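Local coordinates for translocator protein BipD (PDB 3NFT), which is required for invasion of epithelial cells and survival inside host cells, and probably regulates type III secretion of the effectors BipB and BipC, at residues P192-P197 with V221-D226; D226-M231 with D259-D264. All coordinates share one frame; numbering follows the deposited sequence.

Contact 1. Residues P192-P197 with V221-D226; sequences PTMQLP and VTINPD
With CG of Met-194 swung beside its own backbone N (chi1 -65°) and the chain bent at chi2 and chi3, the thioether folds back so that its methyl CE reaches Ile-223, 3.9 Å from CG1. Ile-223 answers with CG1 likewise beside its backbone N (chi1 -60°), which carries CD1 on to the ring of Pro-192, 3.8 Å from CD. Behind these side chains the two backbones run antiparallel. Met-194 and Val-221 form a hydrogen-bonded pair: Met-194 N donates to Val-221 O at 2.9 Å, and Val-221 N returns a straighter bond to Met-194 O at 2.7 Å. The side chains of this pair lie on one face of the sheet, CB against CB, and CG2 of Val-221 also meets CG of Leu-196, 3.9 Å away. On the face that carries Thr-193 and Thr-222 the two threonines stand side by side, pointing the same way, and touch through their CG2 methyls. Toward Pro-192 the direct bonds give way to a water, which donates to Pro-192 O at 2.6 Å and accepts from Ile-223 N at 2.9 Å, bridging the two backbones beside the Pro-192 to Ile-223 packing. Downstream, OD1 of Asn-224 takes the backbone N of Asp-226 from above its carbonyl plane, an Asx turn that leads into helix 226-233 with Pro-225 at the N-cap. Val-221 and Leu-196 also pack on Ile-215 of strand 213-215, on the other side of strand 220-223. The whole belongs to a small three-stranded antiparallel sheet, with 193-195 at one edge and 220-223 central, packed through Met-194 and Ile-223 on Thr-142, Leu-147 and Tyr-150 of helix 121-160 of the predicted coiled coil.

Contact 2. Residues D226-M231 with D259-D264; sequences DKLIKM and DNIQND
NZ of Lys-227 is held by two partners: it makes a salt bridge to OD2 of Asp-264 at 2.7 Å and donates to a water at 3.0 Å. The carboxylate oxygen is met on its syn side, 15° out of the carboxylate plane. That water in turn donates to OD1 of Asp-264 and to OD1 of Asn-260, 2.9 Å from the latter, tying the ammonium group to Asn-260 and Asp-264, one turn apart on helix 244-295. On its way there the lysine chain, bent at chi2 (107°) and extended beyond, crosses the Asn-260 side chain at about a right angle; CE sits over the face of the Asn-260 amide, 3.4 Å from CG, OD1 and ND2 alike. Its root is apolar: CB lies 3.6 Å from CG1 of Ile-261, and the two side chains slide past each other in opposite directions. CD1 of Ile-261 then reaches CD2 of Leu-228 at 4.3 Å and, slightly farther, SD of Met-231. Tyr-150 of helix 121-160 touches both Leu-228 and Ile-261, and Phe-54 of helix 41-56 packs on Ile-261 as well. The axes of segments 226-231 and 259-264, nearly antiparallel, approach to 10.3 Å. Lys-227 joins the apolar and polar parts of the contact: its CB packs on Ile-261, while its charge, probably balanced by Asp-264, ends beside a bridging water.

How the contacts relate
The contacts run in series along the chain, centres about 15 Å apart, and share Asp-226, where strand 220-223 has passed into helix 226-233. Tyr-150 of helix 121-160 is common ground, touching Ile-223 in contact 1 and Leu-228 and Ile-261 in contact 2. In contact 1 Met-194, Leu-196, Val-221 and Ile-223 are buried, while the threonine face is more open; in contact 2 Leu-228, Met-231 and Ile-261 are buried, while Lys-227, Asn-260 and Asp-264 are partly exposed. Contact 1 pairs strands by backbone bonds, whereas contact 2 joins two helices through side chains alone. Each includes a bridging water, at backbone atoms in one and side-chain atoms in the other.

Contact 1. Residues P192-P197 with V221-D226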
loop_
_atom_site.group_PDB
_atom_site.type_symbol
_atom_site.label_atom_id
_atom_site.label_comp_id
_atom_site.label_asym_id
_atom_site.label_seq_id
_atom_site.Cartn_x
_atom_site.Cartn_y
_atom_site.Cartn_z
ATOM N N PRO A 192 11.838 -31.966 -4.699
ATOM C CA PRO A 192 12.234 -30.625 -4.277
ATOM C C PRO A 192 11.321 -30.074 -3.206
ATOM O O PRO A 192 10.142 -30.374 -3.188
ATOM C CB PRO A 192 12.067 -29.782 -5.553
ATOM C CG PRO A 192 11.752 -30.668 -6.590
ATOM C CD PRO A 192 11.362 -31.999 -6.083
ATOM N N THR A 193 11.870 -29.290 -2.298
ATOM C CA THR A 193 11.054 -28.523 -1.372
ATOM C C THR A 193 11.329 -27.052 -1.624
ATOM O O THR A 193 12.372 -26.686 -2.167
ATOM C CB THR A 193 11.356 -28.895 0.081
ATOM O OG1 THR A 193 12.687 -28.494 0.386
ATOM C CG2 THR A 193 11.200 -30.374 0.281
ATOM N N MET A 194 10.372 -26.209 -1.273
ATOM C CA MET A 194 10.469 -24.799 -1.549
ATOM C C MET A 194 10.101 -24.040 -0.287
ATOM O O MET A 194 9.285 -24.498 0.495
ATOM C CB MET A 194 9.516 -24.449 -2.686
ATOM C CG MET A 194 9.874 -25.102 -4.040
ATOM S SD MET A 194 8.440 -25.781 -4.911
ATOM C CE MET A 194 8.275 -27.350 -4.089
ATOM N N GLN A 195 10.728 -22.892 -0.091
ATOM C CA GLN A 195 10.439 -22.054 1.056
ATOM C C GLN A 195 9.803 -20.784 0.537
ATOM O O GLN A 195 10.396 -20.079 -0.271
ATOM C CB GLN A 195 11.726 -21.725 1.815
ATOM C CG GLN A 195 11.541 -20.731 2.931
ATOM C CD GLN A 195 10.670 -21.267 4.040
ATOM O OE1 GLN A 195 10.963 -22.323 4.610
ATOM N NE2 GLN A 195 9.586 -20.552 4.349
ATOM N N LEU A 196 8.590 -20.506 0.997
ATOM C CA LEU A 196 7.927 -19.241 0.693
ATOM C C LEU A 196 8.652 -18.081 1.387
ATOM O O LEU A 196 9.310 -18.282 2.424
ATOM C CB LEU A 196 6.463 -19.284 1.144
ATOM C CG LEU A 196 5.530 -20.224 0.378
ATOM C CD1 LEU A 196 4.160 -20.344 1.028
ATOM C CD2 LEU A 196 5.396 -19.733 -1.049
ATOM N N PRO A 197 8.525 -16.860 0.844
ATOM C CA PRO A 197 9.114 -15.680 1.489
ATOM C C PRO A 197 8.622 -15.525 2.927
ATOM O O PRO A 197 7.482 -15.898 3.247
ATOM C CB PRO A 197 8.616 -14.518 0.619
ATOM C CG PRO A 197 8.258 -15.143 -0.712
ATOM C CD PRO A 197 7.774 -16.521 -0.383
ATOM N N VAL A 221 6.945 -25.638 1.252
ATOM C CA VAL A 221 6.121 -26.274 0.255
ATOM C C VAL A 221 6.757 -27.589 -0.162
ATOM O O VAL A 221 7.920 -27.621 -0.586
ATOM C CB VAL A 221 5.951 -25.385 -0.980
ATOM C CG1 VAL A 221 4.975 -26.040 -1.939
ATOM C CG2 VAL A 221 5.465 -23.990 -0.574
ATOM N N THR A 222 5.989 -28.667 -0.038
ATOM C CA THR A 222 6.399 -29.994 -0.479
ATOM C C THR A 222 5.407 -30.492 -1.539
ATOM O O THR A 222 4.246 -30.070 -1.582
ATOM C CB THR A 222 6.447 -30.998 0.693
ATOM O OG1 THR A 222 5.194 -30.993 1.360
ATOM C CG2 THR A 222 7.560 -30.636 1.675
ATOM N N ILE A 223 5.878 -31.379 -2.393
ATOM C CA ILE A 223 5.103 -31.903 -3.497
ATOM C C ILE A 223 4.441 -33.201 -3.069
ATOM O O ILE A 223 5.116 -34.110 -2.548
ATOM C CB ILE A 223 6.013 -32.126 -4.697
ATOM C CG1 ILE A 223 6.655 -30.789 -5.107
ATOM C CG2 ILE A 223 5.263 -32.778 -5.846
ATOM C CD1 ILE A 223 7.730 -30.967 -6.068
ATOM N N ASN A 224 3.129 -33.287 -3.256
ATOM C CA ASN A 224 2.371 -34.485 -2.888
ATOM C C ASN A 224 2.842 -35.647 -3.787
ATOM O O ASN A 224 2.717 -35.565 -5.023
ATOM C CB ASN A 224 0.866 -34.199 -3.067
ATOM C CG ASN A 224 -0.015 -35.314 -2.619
ATOM O OD1 ASN A 224 0.416 -36.464 -2.456
ATOM N ND2 ASN A 224 -1.310 -34.986 -2.428
ATOM N N PRO A 225 3.364 -36.736 -3.179
ATOM C CA PRO A 225 3.874 -37.849 -3.958
ATOM C C PRO A 225 2.819 -38.865 -4.416
ATOM O O PRO A 225 3.164 -39.932 -4.907
ATOM C CB PRO A 225 4.862 -38.500 -3.014
ATOM C CG PRO A 225 4.234 -38.273 -1.667
ATOM C CD PRO A 225 3.585 -36.921 -1.731
ATOM N N ASP A 226 1.548 -38.530 -4.275
ATOM C CA ASP A 226 0.482 -39.513 -4.450
ATOM C C ASP A 226 0.468 -40.146 -5.854
ATOM O O ASP A 226 0.322 -41.356 -5.992
ATOM C CB ASP A 226 -0.914 -38.966 -4.091
ATOM C CG ASP A 226 -1.341 -37.724 -4.900
ATOM O OD1 ASP A 226 -2.552 -37.439 -4.856
ATOM O OD2 ASP A 226 -0.514 -37.003 -5.489
HETATM O O HOH W 1 8.609 -32.103 -1.928
#

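Contact 2. Residues D226-M231 with D259-D264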
loop_
_atom_site.group_PDB
_atom_site.type_symbol
_atom_site.label_atom_id
_atom_site.label_comp_id
_atom_site.label_asym_id
_atom_site.label_seq_id
_atom_site.Cartn_x
_atom_site.Cartn_y
_atom_site.Cartn_z
ATOM N N ASP A 226 1.548 -38.530 -4.275
ATOM C CA ASP A 226 0.482 -39.513 -4.450
ATOM C C ASP A 226 0.468 -40.146 -5.854
ATOM O O ASP A 226 0.322 -41.356 -5.992
ATOM C CB ASP A 226 -0.914 -38.966 -4.091
ATOM C CG ASP A 226 -1.341 -37.724 -4.900
ATOM O OD1 ASP A 226 -2.552 -37.439 -4.856
ATOM O OD2 ASP A 226 -0.514 -37.003 -5.489
ATOM N N LYS A 227 0.679 -39.349 -6.899
ATOM C CA LYS A 227 0.641 -39.931 -8.248
ATOM C C LYS A 227 1.857 -40.837 -8.480
ATOM O O LYS A 227 1.743 -41.885 -9.098
ATOM C CB LYS A 227 0.552 -38.830 -9.324
ATOM C CG LYS A 227 -0.803 -38.151 -9.354
ATOM C CD LYS A 227 -0.833 -36.761 -8.793
ATOM C CE LYS A 227 -2.264 -36.239 -8.627
ATOM N NZ LYS A 227 -2.407 -34.783 -8.272
ATOM N N LEU A 228 3.026 -40.423 -7.992
ATOM C CA LEU A 228 4.213 -41.262 -8.116
ATOM C C LEU A 228 4.050 -42.579 -7.362
ATOM O O LEU A 228 4.495 -43.612 -7.825
ATOM C CB LEU A 228 5.447 -40.520 -7.620
ATOM C CG LEU A 228 5.961 -39.382 -8.514
ATOM C CD1 LEU A 228 7.018 -38.556 -7.783
ATOM C CD2 LEU A 228 6.434 -39.944 -9.850
ATOM N N ILE A 229 3.443 -42.511 -6.177
ATOM C CA ILE A 229 3.127 -43.722 -5.395
ATOM C C ILE A 229 2.191 -44.658 -6.157
ATOM O O ILE A 229 2.424 -45.860 -6.230
ATOM C CB ILE A 229 2.536 -43.322 -4.050
ATOM C CG1 ILE A 229 3.641 -42.705 -3.192
ATOM C CG2 ILE A 229 1.862 -44.558 -3.395
ATOM C CD1 ILE A 229 3.150 -42.065 -1.872
ATOM N N LYS A 230 1.170 -44.100 -6.783
ATOM C CA LYS A 230 0.225 -44.901 -7.565
ATOM C C LYS A 230 0.945 -45.545 -8.746
ATOM O O LYS A 230 0.732 -46.710 -9.051
ATOM C CB LYS A 230 -1.011 -44.090 -8.004
ATOM C CG LYS A 230 -1.985 -43.848 -6.871
ATOM C CD LYS A 230 -3.099 -42.926 -7.233
ATOM C CE LYS A 230 -3.953 -42.581 -6.003
ATOM N NZ LYS A 230 -4.286 -43.770 -5.176
ATOM N N MET A 231 1.831 -44.785 -9.403
ATOM C CA MET A 231 2.653 -45.342 -10.485
ATOM C C MET A 231 3.546 -46.482 -9.976
ATOM O O MET A 231 3.579 -47.567 -10.539
ATOM C CB MET A 231 3.514 -44.235 -11.091
ATOM C CG MET A 231 2.785 -43.254 -11.969
ATOM S SD MET A 231 3.952 -41.945 -12.422
ATOM C CE MET A 231 3.390 -41.482 -14.021
ATOM N N ASP A 259 -0.736 -38.445 -16.872
ATOM C CA ASP A 259 -1.552 -37.339 -17.349
ATOM C C ASP A 259 -2.068 -36.460 -16.199
ATOM O O ASP A 259 -2.275 -35.241 -16.369
ATOM C CB ASP A 259 -2.736 -37.810 -18.206
ATOM C CG ASP A 259 -2.319 -38.402 -19.549
ATOM O OD1 ASP A 259 -1.153 -38.248 -19.953
ATOM O OD2 ASP A 259 -3.191 -38.988 -20.256
ATOM N N ASN A 260 -2.305 -37.069 -15.036
ATOM C CA ASN A 260 -2.687 -36.292 -13.866
ATOM C C ASN A 260 -1.552 -35.312 -13.487
ATOM O O ASN A 260 -1.807 -34.139 -13.148
ATOM C CB ASN A 260 -3.017 -37.232 -12.714
ATOM C CG ASN A 260 -3.862 -36.594 -11.613
ATOM O OD1 ASN A 260 -3.949 -35.345 -11.438
ATOM N ND2 ASN A 260 -4.483 -37.464 -10.834
ATOM N N ILE A 261 -0.315 -35.806 -13.484
ATOM C CA ILE A 261 0.836 -34.955 -13.160
ATOM C C ILE A 261 0.955 -33.833 -14.191
ATOM O O ILE A 261 1.136 -32.688 -13.808
ATOM C CB ILE A 261 2.143 -35.742 -13.060
ATOM C CG1 ILE A 261 2.071 -36.752 -11.897
ATOM C CG2 ILE A 261 3.363 -34.772 -12.930
ATOM C CD1 ILE A 261 3.315 -37.667 -11.840
ATOM N N GLN A 262 0.722 -34.147 -15.476
ATOM C CA GLN A 262 0.761 -33.093 -16.493
ATOM C C GLN A 262 -0.324 -32.040 -16.201
ATOM O O GLN A 262 -0.088 -30.842 -16.328
ATOM C CB GLN A 262 0.524 -33.648 -17.899
ATOM C CG GLN A 262 0.647 -32.581 -18.961
ATOM C CD GLN A 262 0.335 -33.042 -20.383
ATOM O OE1 GLN A 262 -0.293 -32.295 -21.189
ATOM N NE2 GLN A 262 0.778 -34.237 -20.728
ATOM N N ASN A 263 -1.522 -32.493 -15.832
ATOM C CA ASN A 263 -2.580 -31.548 -15.531
ATOM C C ASN A 263 -2.261 -30.648 -14.340
ATOM O O ASN A 263 -2.560 -29.473 -14.342
ATOM C CB ASN A 263 -3.911 -32.247 -15.290
ATOM C CG ASN A 263 -5.048 -31.262 -15.212
ATOM O OD1 ASN A 263 -5.428 -30.824 -14.135
ATOM N ND2 ASN A 263 -5.527 -30.826 -16.381
ATOM N N ASP A 264 -1.623 -31.202 -13.323
ATOM C CA ASP A 264 -1.236 -30.421 -12.160
ATOM C C ASP A 264 -0.307 -29.295 -12.570
ATOM O O ASP A 264 -0.442 -28.160 -12.110
ATOM C CB ASP A 264 -0.515 -31.295 -11.125
ATOM C CG ASP A 264 -1.406 -32.310 -10.455
ATOM O OD1 ASP A 264 -2.637 -32.109 -10.408
ATOM O OD2 ASP A 264 -0.855 -33.337 -10.001
HETATM O O HOH W 2 -4.999 -33.658 -9.358
#